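Local coordinates for nucleoporin nup120 (Schizosaccharomyces pombe, PDB 4GQ2), which serves as a structural component of the nuclear pore complex, with nucleoporins of this kind also able to dock transiently associated transport factors, at residues L25-D33 against L155-R164. Residues are numbered along the deposited sequence; the frame is centred on the assembly and turned at random.
Sequences LWVPALEND and LDDDWCLCYR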
ATOM      1  N   LEU A  25     -28.121   0.677  14.117  1.00 45.38           N
ATOM      2  CA  LEU A  25     -29.231   0.925  15.029  1.00 41.42           C
ATOM      3  C   LEU A  25     -30.468   1.428  14.294  1.00 47.43           C
ATOM      4  O   LEU A  25     -30.358   2.103  13.268  1.00 47.14           O
ATOM      5  CB  LEU A  25     -28.834   1.948  16.078  1.00 43.92           C
ATOM      6  CG  LEU A  25     -27.612   1.712  16.955  1.00 48.81           C
ATOM      7  CD1 LEU A  25     -27.518   2.835  17.984  1.00 39.17           C
ATOM      8  CD2 LEU A  25     -27.704   0.357  17.638  1.00 52.07           C
ATOM      9  N   TRP A  26     -31.637   1.085  14.830  1.00 50.87           N
ATOM     10  CA  TRP A  26     -32.926   1.581  14.338  1.00 47.18           C
ATOM     11  C   TRP A  26     -33.638   2.280  15.449  1.00 55.79           C
ATOM     12  O   TRP A  26     -33.808   1.716  16.536  1.00 53.00           O
ATOM     13  CB  TRP A  26     -33.797   0.433  13.841  1.00 48.88           C
ATOM     14  CG  TRP A  26     -33.388  -0.103  12.494  1.00 42.33           C
ATOM     15  CD1 TRP A  26     -33.990   0.147  11.263  1.00 43.27           C
ATOM     16  CD2 TRP A  26     -32.261  -0.997  12.193  1.00 44.19           C
ATOM     17  NE1 TRP A  26     -33.335  -0.514  10.252  1.00 50.81           N
ATOM     18  CE2 TRP A  26     -32.290  -1.218  10.739  1.00 49.92           C
ATOM     19  CE3 TRP A  26     -31.269  -1.613  12.951  1.00 44.74           C
ATOM     20  CZ2 TRP A  26     -31.359  -2.025  10.100  1.00 52.40           C
ATOM     21  CZ3 TRP A  26     -30.339  -2.428  12.293  1.00 58.68           C
ATOM     22  CH2 TRP A  26     -30.384  -2.630  10.901  1.00 47.16           C
ATOM     23  N   VAL A  27     -34.059   3.520  15.194  1.00 61.70           N
ATOM     24  CA  VAL A  27     -34.865   4.270  16.162  1.00 53.39           C
ATOM     25  C   VAL A  27     -36.237   3.593  16.302  1.00 50.90           C
ATOM     26  O   VAL A  27     -36.731   3.006  15.328  1.00 47.96           O
ATOM     27  CB  VAL A  27     -35.004   5.768  15.783  1.00 55.26           C
ATOM     28  CG1 VAL A  27     -33.637   6.435  15.716  1.00 52.20           C
ATOM     29  CG2 VAL A  27     -35.746   5.946  14.466  1.00 48.62           C
ATOM     30  N   PRO A  28     -36.832   3.626  17.514  1.00 48.28           N
ATOM     31  CA  PRO A  28     -38.154   3.021  17.721  1.00 55.57           C
ATOM     32  C   PRO A  28     -39.192   3.550  16.727  1.00 67.03           C
ATOM     33  O   PRO A  28     -39.239   4.757  16.470  1.00 75.69           O
ATOM     34  CB  PRO A  28     -38.512   3.453  19.146  1.00 51.15           C
ATOM     35  CG  PRO A  28     -37.194   3.605  19.820  1.00 49.12           C
ATOM     36  CD  PRO A  28     -36.286   4.177  18.769  1.00 50.70           C
ATOM     37  N   ALA A  29     -39.994   2.646  16.164  1.00 59.74           N
ATOM     38  CA  ALA A  29     -41.008   3.011  15.172  1.00 71.27           C
ATOM     39  C   ALA A  29     -42.234   3.687  15.802  1.00 76.58           C
ATOM     40  O   ALA A  29     -42.671   3.314  16.893  1.00 65.16           O
ATOM     41  CB  ALA A  29     -41.426   1.791  14.363  1.00 65.35           C
ATOM     42  N   LEU A  30     -42.770   4.687  15.106  1.00 81.48           N
ATOM     43  CA  LEU A  30     -43.979   5.397  15.535  1.00 82.40           C
ATOM     44  C   LEU A  30     -45.081   5.317  14.473  1.00 89.91           C
ATOM     45  O   LEU A  30     -44.865   4.768  13.390  1.00 82.84           O
ATOM     46  CB  LEU A  30     -43.653   6.850  15.909  1.00 75.53           C
ATOM     47  CG  LEU A  30     -43.465   7.174  17.400  1.00 83.34           C
ATOM     48  CD1 LEU A  30     -42.281   6.448  18.031  1.00 83.34           C
ATOM     49  CD2 LEU A  30     -43.323   8.675  17.600  1.00 79.18           C
ATOM     50  N   GLU A  31     -46.258   5.860  14.783  1.00108.08           N
ATOM     51  CA  GLU A  31     -47.448   5.643  13.950  1.00116.96           C
ATOM     52  C   GLU A  31     -47.437   6.416  12.626  1.00105.64           C
ATOM     53  O   GLU A  31     -47.606   5.820  11.558  1.00107.10           O
ATOM     54  CB  GLU A  31     -48.725   5.927  14.745  1.00123.41           C
ATOM     55  CG  GLU A  31     -49.840   4.931  14.476  1.00110.24           C
ATOM     56  CD  GLU A  31     -50.877   4.909  15.580  1.00106.97           C
ATOM     57  OE1 GLU A  31     -51.666   5.875  15.677  1.00100.83           O
ATOM     58  OE2 GLU A  31     -50.905   3.922  16.346  1.00101.84           O
ATOM     59  N   ASN A  32     -47.250   7.731  12.703  1.00 82.10           N
ATOM     60  CA  ASN A  32     -47.071   8.560  11.510  1.00 96.35           C
ATOM     61  C   ASN A  32     -45.590   8.879  11.334  1.00104.72           C
ATOM     62  O   ASN A  32     -45.130   9.995  11.605  1.00 87.17           O
ATOM     63  CB  ASN A  32     -47.927   9.825  11.595  1.00 99.23           C
ATOM     64  CG  ASN A  32     -49.406   9.513  11.724  1.00 92.23           C
ATOM     65  OD1 ASN A  32     -49.986   8.830  10.875  1.00 79.33           O
ATOM     66  ND2 ASN A  32     -50.024  10.006  12.794  1.00 68.89           N
ATOM     67  N   ASP A  33     -44.865   7.867  10.864  1.00118.29           N
ATOM     68  CA  ASP A  33     -43.400   7.812  10.933  1.00101.80           C
ATOM     69  C   ASP A  33     -42.571   8.925  10.285  1.00 93.72           C
ATOM     70  O   ASP A  33     -41.689   9.471  10.948  1.00 98.09           O
ATOM     71  CB  ASP A  33     -42.893   6.434  10.508  1.00 91.41           C
ATOM     72  CG  ASP A  33     -42.519   5.580  11.689  1.00 91.46           C
ATOM     73  OD1 ASP A  33     -42.237   6.159  12.769  1.00 60.70           O
ATOM     74  OD2 ASP A  33     -42.499   4.340  11.538  1.00 99.75           O
ATOM     75  N   LEU A 155     -26.933  -2.284  24.054  1.00 68.59           N
ATOM     76  CA  LEU A 155     -27.826  -1.135  23.986  1.00 71.33           C
ATOM     77  C   LEU A 155     -28.606  -0.956  25.277  1.00 69.91           C
ATOM     78  O   LEU A 155     -29.356  -1.846  25.684  1.00 80.85           O
ATOM     79  CB  LEU A 155     -28.831  -1.308  22.845  1.00 70.50           C
ATOM     80  CG  LEU A 155     -28.461  -0.912  21.420  1.00 69.54           C
ATOM     81  CD1 LEU A 155     -29.664  -1.145  20.517  1.00 58.16           C
ATOM     82  CD2 LEU A 155     -28.012   0.540  21.363  1.00 66.52           C
ATOM     83  N   ASP A 156     -28.436   0.198  25.913  1.00 68.96           N
ATOM     84  CA  ASP A 156     -29.323   0.599  26.994  1.00 74.42           C
ATOM     85  C   ASP A 156     -30.703   0.825  26.396  1.00 70.76           C
ATOM     86  O   ASP A 156     -30.815   1.289  25.264  1.00 66.79           O
ATOM     87  CB  ASP A 156     -28.821   1.875  27.667  1.00 72.58           C
ATOM     88  CG  ASP A 156     -27.561   1.652  28.490  1.00 86.14           C
ATOM     89  OD1 ASP A 156     -27.247   0.488  28.822  1.00 97.74           O
ATOM     90  OD2 ASP A 156     -26.884   2.651  28.812  1.00 92.98           O
ATOM     91  N   ASP A 157     -31.744   0.483  27.153  1.00 79.59           N
ATOM     92  CA  ASP A 157     -33.128   0.608  26.685  1.00 79.08           C
ATOM     93  C   ASP A 157     -33.498   2.045  26.319  1.00 61.24           C
ATOM     94  O   ASP A 157     -34.278   2.278  25.395  1.00 55.30           O
ATOM     95  CB  ASP A 157     -34.104   0.078  27.742  1.00 88.38           C
ATOM     96  CG  ASP A 157     -33.951  -1.414  27.991  1.00 88.75           C
ATOM     97  OD1 ASP A 157     -33.508  -2.142  27.077  1.00 92.43           O
ATOM     98  OD2 ASP A 157     -34.285  -1.859  29.109  1.00 98.25           O
ATOM     99  N   ASP A 158     -32.912   2.993  27.043  1.00 62.94           N
ATOM    100  CA  ASP A 158     -33.236   4.414  26.920  1.00 69.52           C
ATOM    101  C   ASP A 158     -32.342   5.189  25.937  1.00 67.84           C
ATOM    102  O   ASP A 158     -32.268   6.422  26.009  1.00 57.96           O
ATOM    103  CB  ASP A 158     -33.179   5.072  28.309  1.00 81.72           C
ATOM    104  CG  ASP A 158     -31.854   4.819  29.034  1.00 96.94           C
ATOM    105  OD1 ASP A 158     -31.261   3.729  28.865  1.00 91.78           O
ATOM    106  OD2 ASP A 158     -31.409   5.711  29.791  1.00 96.18           O
ATOM    107  N   TRP A 159     -31.682   4.481  25.016  1.00 63.38           N
ATOM    108  CA  TRP A 159     -30.706   5.116  24.113  1.00 57.03           C
ATOM    109  C   TRP A 159     -31.346   6.080  23.157  1.00 58.47           C
ATOM    110  O   TRP A 159     -30.757   7.108  22.829  1.00 60.08           O
ATOM    111  CB  TRP A 159     -29.870   4.083  23.363  1.00 51.76           C
ATOM    112  CG  TRP A 159     -30.569   3.409  22.205  1.00 46.23           C
ATOM    113  CD1 TRP A 159     -31.283   2.214  22.221  1.00 47.04           C
ATOM    114  CD2 TRP A 159     -30.627   3.865  20.807  1.00 50.41           C
ATOM    115  NE1 TRP A 159     -31.764   1.910  20.972  1.00 46.70           N
ATOM    116  CE2 TRP A 159     -31.410   2.856  20.079  1.00 45.70           C
ATOM    117  CE3 TRP A 159     -30.128   4.966  20.112  1.00 44.70           C
ATOM    118  CZ2 TRP A 159     -31.670   2.968  18.722  1.00 43.37           C
ATOM    119  CZ3 TRP A 159     -30.400   5.066  18.742  1.00 40.12           C
ATOM    120  CH2 TRP A 159     -31.154   4.091  18.066  1.00 44.76           C
ATOM    121  N   CYS A 160     -32.557   5.750  22.709  1.00 53.82           N
ATOM    122  CA  CYS A 160     -33.340   6.636  21.861  1.00 56.56           C
ATOM    123  C   CYS A 160     -34.730   6.944  22.418  1.00 56.95           C
ATOM    124  O   CYS A 160     -35.537   6.045  22.622  1.00 59.69           O
ATOM    125  CB  CYS A 160     -33.472   6.067  20.456  1.00 53.85           C
ATOM    126  SG  CYS A 160     -34.132   7.282  19.302  1.00 55.69           S
ATOM    127  N   LEU A 161     -34.985   8.230  22.649  1.00 67.56           N
ATOM    128  CA  LEU A 161     -36.295   8.740  23.047  1.00 54.71           C
ATOM    129  C   LEU A 161     -36.902   9.509  21.873  1.00 52.96           C
ATOM    130  O   LEU A 161     -36.211  10.292  21.212  1.00 55.37           O
ATOM    131  CB  LEU A 161     -36.147   9.667  24.261  1.00 62.71           C
ATOM    132  CG  LEU A 161     -36.220   9.134  25.704  1.00 66.82           C
ATOM    133  CD1 LEU A 161     -35.637   7.741  25.882  1.00 63.55           C
ATOM    134  CD2 LEU A 161     -35.560  10.112  26.670  1.00 63.02           C
ATOM    135  N   CYS A 162     -38.188   9.280  21.618  1.00 57.68           N
ATOM    136  CA  CYS A 162     -38.892   9.952  20.522  1.00 60.72           C
ATOM    137  C   CYS A 162     -39.926  10.949  21.016  1.00 66.76           C
ATOM    138  O   CYS A 162     -40.723  10.649  21.910  1.00 67.56           O
ATOM    139  CB  CYS A 162     -39.573   8.933  19.611  1.00 54.29           C
ATOM    140  SG  CYS A 162     -38.475   7.586  19.159  1.00 60.61           S
ATOM    141  N   TYR A 163     -39.916  12.129  20.406  1.00 64.08           N
ATOM    142  CA  TYR A 163     -40.829  13.198  20.771  1.00 54.12           C
ATOM    143  C   TYR A 163     -41.547  13.734  19.547  1.00 58.96           C
ATOM    144  O   TYR A 163     -40.952  13.850  18.475  1.00 56.29           O
ATOM    145  CB  TYR A 163     -40.066  14.331  21.443  1.00 49.48           C
ATOM    146  CG  TYR A 163     -39.397  13.944  22.738  1.00 58.25           C
ATOM    147  CD1 TYR A 163     -40.100  13.970  23.945  1.00 55.00           C
ATOM    148  CD2 TYR A 163     -38.054  13.567  22.764  1.00 56.55           C
ATOM    149  CE1 TYR A 163     -39.485  13.627  25.143  1.00 50.20           C
ATOM    150  CE2 TYR A 163     -37.432  13.214  23.955  1.00 59.67           C
ATOM    151  CZ  TYR A 163     -38.150  13.248  25.140  1.00 58.04           C
ATOM    152  OH  TYR A 163     -37.535  12.903  26.322  1.00 56.44           O
ATOM    153  N   ARG A 164     -42.828  14.057  19.717  1.00 54.20           N
ATOM    154  CA  ARG A 164     -43.614  14.714  18.678  1.00 56.82           C
ATOM    155  C   ARG A 164     -44.123  16.063  19.188  1.00 56.59           C
ATOM    156  O   ARG A 164     -45.249  16.154  19.681  1.00 60.72           O
ATOM    157  CB  ARG A 164     -44.782  13.830  18.236  1.00 66.08           C
ATOM    158  CG  ARG A 164     -44.389  12.679  17.329  1.00 71.56           C
ATOM    159  CD  ARG A 164     -45.610  11.861  16.952  1.00 82.58           C
ATOM    160  NE  ARG A 164     -45.291  10.831  15.968  1.00 94.95           N
ATOM    161  CZ  ARG A 164     -46.147   9.909  15.536  1.00110.48           C
ATOM    162  NH1 ARG A 164     -47.393   9.873  15.994  1.00121.86           N
ATOM    163  NH2 ARG A 164     -45.753   9.018  14.642  1.00107.40           N
TER
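Leu-25 and Trp-159 form the apolar end of a side-chain contact between two neighbouring sheets, probably adjacent blades of the beta-propeller. Residues 25-33 hold the end of strand 21-26, outermost in its sheet, and the loop after it, and residues 160-163 are the outermost strand of the next; no hydrogen bond joins the two segments. Leu-25 CD1 lies over the six-membered ring of Trp-159 in a CH-pi contact, 3.8 Å from the centroid and 16° off the ring normal, and Leu-155 CD2 lies over the same face, also offset toward the rim. The other methyl, Leu-25 CD2, packs on Leu-155 CD2 at 3.7 Å. On the opposite face of the indole sits Cys-160 CB, while the carbonyl O of Trp-26 meets the ring edge, 3.3 Å from Trp-159 CZ2. With chi1 at 77°, the indole CG lies between its own backbone N and carbonyl carbon, and the ring is turned toward strand 21-26. Trp-147 of helix 146-149 touches both leucines. A serine in place of Trp-159 would probably open a gap beneath Leu-25 and deprive Leu-155 of the surface it shares with that leucine.

Farther along, Val-27 CG1 touches Cys-160 SG at 3.7 Å, and the Pro-28 ring rests against both Cys-160 and Cys-162. Leu-30 divides its methyls, CD1 meeting Cys-162 CB at 4.0 Å and CD2 lying over one face of the Arg-164 guanidinium. Leu-30 N donates to Asp-33 OD1 (2.8 Å), tying the loop back on itself. The Arg-164 guanidinium ends beside this loop, but its charged atoms do not contact the carboxylates of Glu-31 or Asp-33. Cohesion between the sheets here therefore rests mainly on apolar and aromatic surface, with charge probably adding only a diffuse attraction at the exposed end.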